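Long-range contact in exotoxin 5 (Staphylococcus aureus subsp. aureus COL, PDB 3R2I), which is a superantigen-like exotoxin of unestablished function, built from an OB-fold domain and a beta-grasp domain and probably acting outside the bacterial cell: residues G149-V161 and S168-V180. Residues are numbered along the deposited sequence; the frame is centred on the assembly and turned at random.
Sequences GFVSNPSLQVKKV and SINELFFIQKEEV
The Phe-150 ring takes Glu-178 CA over one face, a CH-pi contact with the carbon 3.8 Å from the ring centroid, while Ile-175 O sits at its edge. With CG anti to the backbone N (chi1 -176°), this ring reaches across to the turn at Lys-177 and Glu-178, whose backbone Asn-143 and Ser-238 also hold. Phe-174 has the amide nitrogen ND2 of Asn-153 over one face, the amide and ring planes 28° apart, and Val-151 CG1 approaches its CD1 obliquely at 3.6 Å. The same ND2 donates to Phe-173 O (3.1 Å); the oxygen lies close to the amide's own plane, yet the nitrogen stands well above the plane of the carbonyl, off its lone pairs. At the edge of the Phe-173 ring is Pro-154 CG, and Leu-156 CD2 comes to its CD1 at 3.7 Å. Strands 155-160 and 168-172 form an antiparallel hairpin at one margin of the beta-grasp domain's mixed sheet, with strand 241-248 on the other side of 155-160. Val-158 N bonds Ile-169 O and Ile-169 N bonds Val-158 O, each 2.9 Å. Val-158 and Glu-171 face helix 182-197, where Tyr-197 OH bonds Glu-171 OE1. From the Leu-156/Glu-171 end of the hairpin onward two waters fill in: one accepts from Leu-156 N, beside the direct bond from Glu-171 N to Leu-156 O, and lies 2.7 Å from Glu-171 O; the other, beyond it, accepts from Phe-173 N and lies 2.6 Å from Pro-154 O. The chains close again at Ser-152 and Ile-175, which trade a reciprocal pair of backbone bonds, the one from Ser-152 N to Ile-175 O being nearly straight (171°).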
loop_
_atom_site.group_PDB
_atom_site.type_symbol
_atom_site.label_atom_id
_atom_site.label_comp_id
_atom_site.label_asym_id
_atom_site.label_seq_id
_atom_site.Cartn_x
_atom_site.Cartn_y
_atom_site.Cartn_z
ATOM N N GLY A 149 11.377 17.568 -11.268
ATOM C CA GLY A 149 9.995 17.063 -11.291
ATOM C C GLY A 149 9.879 15.546 -11.455
ATOM O O GLY A 149 10.634 14.939 -12.231
ATOM N N PHE A 150 8.929 14.930 -10.739
ATOM C CA PHE A 150 8.718 13.477 -10.809
ATOM C C PHE A 150 7.268 13.037 -10.626
ATOM O O PHE A 150 6.624 13.308 -9.596
ATOM C CB PHE A 150 9.535 12.696 -9.759
ATOM C CG PHE A 150 9.396 11.189 -9.905
ATOM C CD1 PHE A 150 10.384 10.451 -10.544
ATOM C CD2 PHE A 150 8.240 10.534 -9.498
ATOM C CE1 PHE A 150 10.254 9.097 -10.718
ATOM C CE2 PHE A 150 8.096 9.180 -9.690
ATOM C CZ PHE A 150 9.114 8.463 -10.299
ATOM N N VAL A 151 6.817 12.263 -11.606
ATOM C CA VAL A 151 5.497 11.703 -11.639
ATOM C C VAL A 151 5.610 10.524 -12.572
ATOM O O VAL A 151 6.185 10.647 -13.629
ATOM C CB VAL A 151 4.442 12.676 -12.240
ATOM C CG1 VAL A 151 3.079 12.013 -12.264
ATOM C CG2 VAL A 151 4.384 13.990 -11.458
ATOM N N SER A 152 5.114 9.374 -12.142
ATOM C CA SER A 152 5.075 8.173 -12.965
ATOM C C SER A 152 3.593 8.037 -13.298
ATOM O O SER A 152 2.729 8.422 -12.510
ATOM C CB SER A 152 5.552 6.922 -12.215
ATOM O OG SER A 152 6.884 7.037 -11.754
ATOM N N ASN A 153 3.298 7.463 -14.445
ATOM C CA ASN A 153 1.925 7.334 -14.877
ATOM C C ASN A 153 1.752 6.014 -15.625
ATOM O O ASN A 153 1.532 6.008 -16.832
ATOM C CB ASN A 153 1.590 8.549 -15.745
ATOM C CG ASN A 153 0.173 8.494 -16.326
ATOM O OD1 ASN A 153 -0.040 8.973 -17.435
ATOM N ND2 ASN A 153 -0.765 7.846 -15.634
ATOM N N PRO A 154 1.953 4.887 -14.924
ATOM C CA PRO A 154 1.793 3.580 -15.528
ATOM C C PRO A 154 0.341 3.293 -15.862
ATOM O O PRO A 154 -0.546 3.734 -15.161
ATOM C CB PRO A 154 2.271 2.624 -14.442
ATOM C CG PRO A 154 2.052 3.339 -13.192
ATOM C CD PRO A 154 2.428 4.766 -13.538
ATOM N N SER A 155 0.106 2.554 -16.942
ATOM C CA SER A 155 -1.272 2.233 -17.324
ATOM C C SER A 155 -1.845 1.313 -16.255
ATOM O O SER A 155 -1.098 0.640 -15.569
ATOM C CB SER A 155 -1.317 1.561 -18.696
ATOM O OG SER A 155 -0.649 0.322 -18.626
ATOM N N LEU A 156 -3.162 1.335 -16.098
ATOM C CA LEU A 156 -3.860 0.504 -15.128
ATOM C C LEU A 156 -5.148 0.094 -15.792
ATOM O O LEU A 156 -5.914 0.967 -16.211
ATOM C CB LEU A 156 -4.151 1.293 -13.836
ATOM C CG LEU A 156 -5.015 0.684 -12.703
ATOM C CD1 LEU A 156 -4.478 -0.626 -12.168
ATOM C CD2 LEU A 156 -5.164 1.694 -11.561
ATOM N N GLN A 157 -5.324 -1.211 -15.987
ATOM C CA GLN A 157 -6.519 -1.758 -16.594
ATOM C C GLN A 157 -7.187 -2.681 -15.624
ATOM O O GLN A 157 -6.519 -3.473 -14.992
ATOM C CB GLN A 157 -6.227 -2.636 -17.814
ATOM C CG GLN A 157 -6.022 -1.936 -19.086
ATOM C CD GLN A 157 -6.241 -2.885 -20.269
ATOM O OE1 GLN A 157 -5.875 -4.064 -20.214
ATOM N NE2 GLN A 157 -6.854 -2.364 -21.341
ATOM N N VAL A 158 -8.500 -2.588 -15.529
ATOM C CA VAL A 158 -9.282 -3.464 -14.696
ATOM C C VAL A 158 -10.101 -4.269 -15.692
ATOM O O VAL A 158 -10.760 -3.686 -16.572
ATOM C CB VAL A 158 -10.209 -2.703 -13.774
ATOM C CG1 VAL A 158 -10.987 -3.704 -12.880
ATOM C CG2 VAL A 158 -9.423 -1.652 -12.953
ATOM N N LYS A 159 -10.017 -5.592 -15.598
ATOM C CA LYS A 159 -10.724 -6.434 -16.525
ATOM C C LYS A 159 -11.354 -7.705 -15.997
ATOM O O LYS A 159 -11.000 -8.229 -14.952
ATOM C CB LYS A 159 -9.837 -6.773 -17.707
ATOM C CG LYS A 159 -8.462 -7.239 -17.417
ATOM C CD LYS A 159 -7.689 -7.493 -18.736
ATOM C CE LYS A 159 -6.147 -7.542 -18.540
ATOM N NZ LYS A 159 -5.599 -8.528 -17.522
ATOM N N LYS A 160 -12.356 -8.149 -16.727
ATOM C CA LYS A 160 -12.986 -9.425 -16.459
ATOM C C LYS A 160 -12.833 -10.138 -17.788
ATOM O O LYS A 160 -13.399 -9.714 -18.813
ATOM C CB LYS A 160 -14.458 -9.291 -16.061
ATOM C CG LYS A 160 -15.191 -10.646 -16.039
ATOM C CD LYS A 160 -16.604 -10.508 -15.466
ATOM C CE LYS A 160 -16.598 -10.000 -14.020
ATOM N NZ LYS A 160 -15.815 -10.901 -13.124
ATOM N N VAL A 161 -12.081 -11.223 -17.785
ATOM C CA VAL A 161 -11.812 -11.907 -19.036
ATOM C C VAL A 161 -12.057 -13.431 -18.951
ATOM O O VAL A 161 -11.672 -14.154 -19.843
ATOM C CB VAL A 161 -10.341 -11.557 -19.456
ATOM C CG1 VAL A 161 -9.341 -12.153 -18.461
ATOM C CG2 VAL A 161 -10.033 -12.027 -20.886
ATOM N N SER A 168 -13.012 -4.540 -20.175
ATOM C CA SER A 168 -11.646 -4.085 -19.995
ATOM C C SER A 168 -11.690 -2.552 -19.909
ATOM O O SER A 168 -12.178 -1.909 -20.816
ATOM C CB SER A 168 -10.776 -4.576 -21.157
ATOM O OG SER A 168 -9.456 -4.123 -20.939
ATOM N N ILE A 169 -11.212 -1.966 -18.826
ATOM C CA ILE A 169 -11.310 -0.514 -18.622
ATOM C C ILE A 169 -10.018 0.099 -18.086
ATOM O O ILE A 169 -9.456 -0.387 -17.105
ATOM C CB ILE A 169 -12.418 -0.234 -17.580
ATOM C CG1 ILE A 169 -13.791 -0.657 -18.119
ATOM C CG2 ILE A 169 -12.469 1.238 -17.107
ATOM C CD1 ILE A 169 -14.834 -0.736 -17.040
ATOM N N ASN A 170 -9.549 1.162 -18.733
ATOM C CA ASN A 170 -8.371 1.893 -18.278
ATOM C C ASN A 170 -8.735 2.891 -17.212
ATOM O O ASN A 170 -9.806 3.514 -17.258
ATOM C CB ASN A 170 -7.700 2.616 -19.454
ATOM C CG ASN A 170 -6.776 1.696 -20.229
ATOM O OD1 ASN A 170 -5.726 1.343 -19.735
ATOM N ND2 ASN A 170 -7.153 1.325 -21.435
ATOM N N GLU A 171 -7.831 3.041 -16.259
ATOM C CA GLU A 171 -7.966 3.970 -15.147
ATOM C C GLU A 171 -6.701 4.816 -15.148
ATOM O O GLU A 171 -5.678 4.379 -15.628
ATOM C CB GLU A 171 -8.048 3.180 -13.848
ATOM C CG GLU A 171 -9.263 2.269 -13.788
ATOM C CD GLU A 171 -10.537 3.031 -13.499
ATOM O OE1 GLU A 171 -11.628 2.469 -13.725
ATOM O OE2 GLU A 171 -10.436 4.172 -12.985
ATOM N N LEU A 172 -6.769 6.033 -14.614
ATOM C CA LEU A 172 -5.622 6.926 -14.630
ATOM C C LEU A 172 -4.971 6.914 -13.229
ATOM O O LEU A 172 -5.524 7.392 -12.248
ATOM C CB LEU A 172 -6.060 8.307 -15.058
ATOM C CG LEU A 172 -4.976 9.284 -15.506
ATOM C CD1 LEU A 172 -4.213 8.721 -16.761
ATOM C CD2 LEU A 172 -5.570 10.666 -15.797
ATOM N N PHE A 173 -3.748 6.424 -13.192
ATOM C CA PHE A 173 -3.012 6.252 -11.974
ATOM C C PHE A 173 -1.663 7.008 -11.975
ATOM O O PHE A 173 -0.787 6.705 -12.754
ATOM C CB PHE A 173 -2.796 4.730 -11.870
ATOM C CG PHE A 173 -2.323 4.272 -10.551
ATOM C CD1 PHE A 173 -3.212 4.099 -9.521
ATOM C CD2 PHE A 173 -0.995 3.969 -10.344
ATOM C CE1 PHE A 173 -2.778 3.659 -8.291
ATOM C CE2 PHE A 173 -0.558 3.528 -9.115
ATOM C CZ PHE A 173 -1.440 3.404 -8.085
ATOM N N PHE A 174 -1.500 7.990 -11.099
ATOM C CA PHE A 174 -0.248 8.735 -10.994
ATOM C C PHE A 174 0.500 8.317 -9.731
ATOM O O PHE A 174 -0.115 8.090 -8.705
ATOM C CB PHE A 174 -0.517 10.234 -10.918
ATOM C CG PHE A 174 -1.074 10.834 -12.197
ATOM C CD1 PHE A 174 -0.246 11.056 -13.283
ATOM C CD2 PHE A 174 -2.408 11.215 -12.290
ATOM C CE1 PHE A 174 -0.731 11.611 -14.458
ATOM C CE2 PHE A 174 -2.892 11.796 -13.445
ATOM C CZ PHE A 174 -2.042 11.999 -14.536
ATOM N N ILE A 175 1.816 8.187 -9.805
ATOM C CA ILE A 175 2.590 7.842 -8.619
ATOM C C ILE A 175 3.575 8.983 -8.506
ATOM O O ILE A 175 4.353 9.198 -9.422
ATOM C CB ILE A 175 3.372 6.538 -8.769
ATOM C CG1 ILE A 175 2.441 5.420 -9.226
ATOM C CG2 ILE A 175 4.112 6.244 -7.431
ATOM C CD1 ILE A 175 3.150 4.117 -9.544
ATOM N N GLN A 176 3.538 9.718 -7.402
ATOM C CA GLN A 176 4.418 10.891 -7.242
ATOM C C GLN A 176 5.712 10.653 -6.488
ATOM O O GLN A 176 6.472 11.569 -6.235
ATOM C CB GLN A 176 3.631 12.032 -6.610
ATOM C CG GLN A 176 2.366 12.308 -7.443
ATOM C CD GLN A 176 1.637 13.570 -7.061
ATOM O OE1 GLN A 176 2.206 14.693 -7.078
ATOM N NE2 GLN A 176 0.341 13.412 -6.782
ATOM N N LYS A 177 5.984 9.419 -6.167
ATOM C CA LYS A 177 7.178 9.069 -5.445
ATOM C C LYS A 177 8.055 8.273 -6.338
ATOM O O LYS A 177 7.604 7.417 -7.053
ATOM C CB LYS A 177 6.829 8.238 -4.205
ATOM C CG LYS A 177 6.401 9.077 -2.994
ATOM C CD LYS A 177 5.508 8.285 -1.988
ATOM C CE LYS A 177 3.945 8.512 -2.261
ATOM N NZ LYS A 177 3.388 8.408 -3.708
ATOM N N GLU A 178 9.328 8.583 -6.257
ATOM C CA GLU A 178 10.361 7.902 -6.995
ATOM C C GLU A 178 10.465 6.435 -6.500
ATOM O O GLU A 178 10.594 5.506 -7.268
ATOM C CB GLU A 178 11.606 8.703 -6.724
ATOM C CG GLU A 178 12.782 8.406 -7.538
ATOM C CD GLU A 178 13.802 9.511 -7.385
ATOM O OE1 GLU A 178 14.033 10.192 -8.413
ATOM O OE2 GLU A 178 14.252 9.773 -6.235
ATOM N N GLU A 179 10.366 6.248 -5.197
ATOM C CA GLU A 179 10.385 4.921 -4.595
ATOM C C GLU A 179 9.044 4.744 -3.905
ATOM O O GLU A 179 8.686 5.552 -3.032
ATOM C CB GLU A 179 11.523 4.793 -3.595
ATOM C CG GLU A 179 11.412 3.536 -2.739
ATOM C CD GLU A 179 12.696 3.211 -2.017
ATOM O OE1 GLU A 179 12.720 3.319 -0.782
ATOM O OE2 GLU A 179 13.698 2.911 -2.706
ATOM N N VAL A 180 8.310 3.690 -4.277
ATOM C CA VAL A 180 6.958 3.454 -3.717
ATOM C C VAL A 180 6.899 2.068 -3.126
ATOM O O VAL A 180 7.598 1.156 -3.597
ATOM C CB VAL A 180 5.847 3.603 -4.811
ATOM C CG1 VAL A 180 6.071 2.575 -5.919
ATOM C CG2 VAL A 180 4.413 3.463 -4.234
HETATM O O HOH W 1 -2.517 5.259 -15.718
HETATM O O HOH W 2 -4.343 3.430 -17.807
#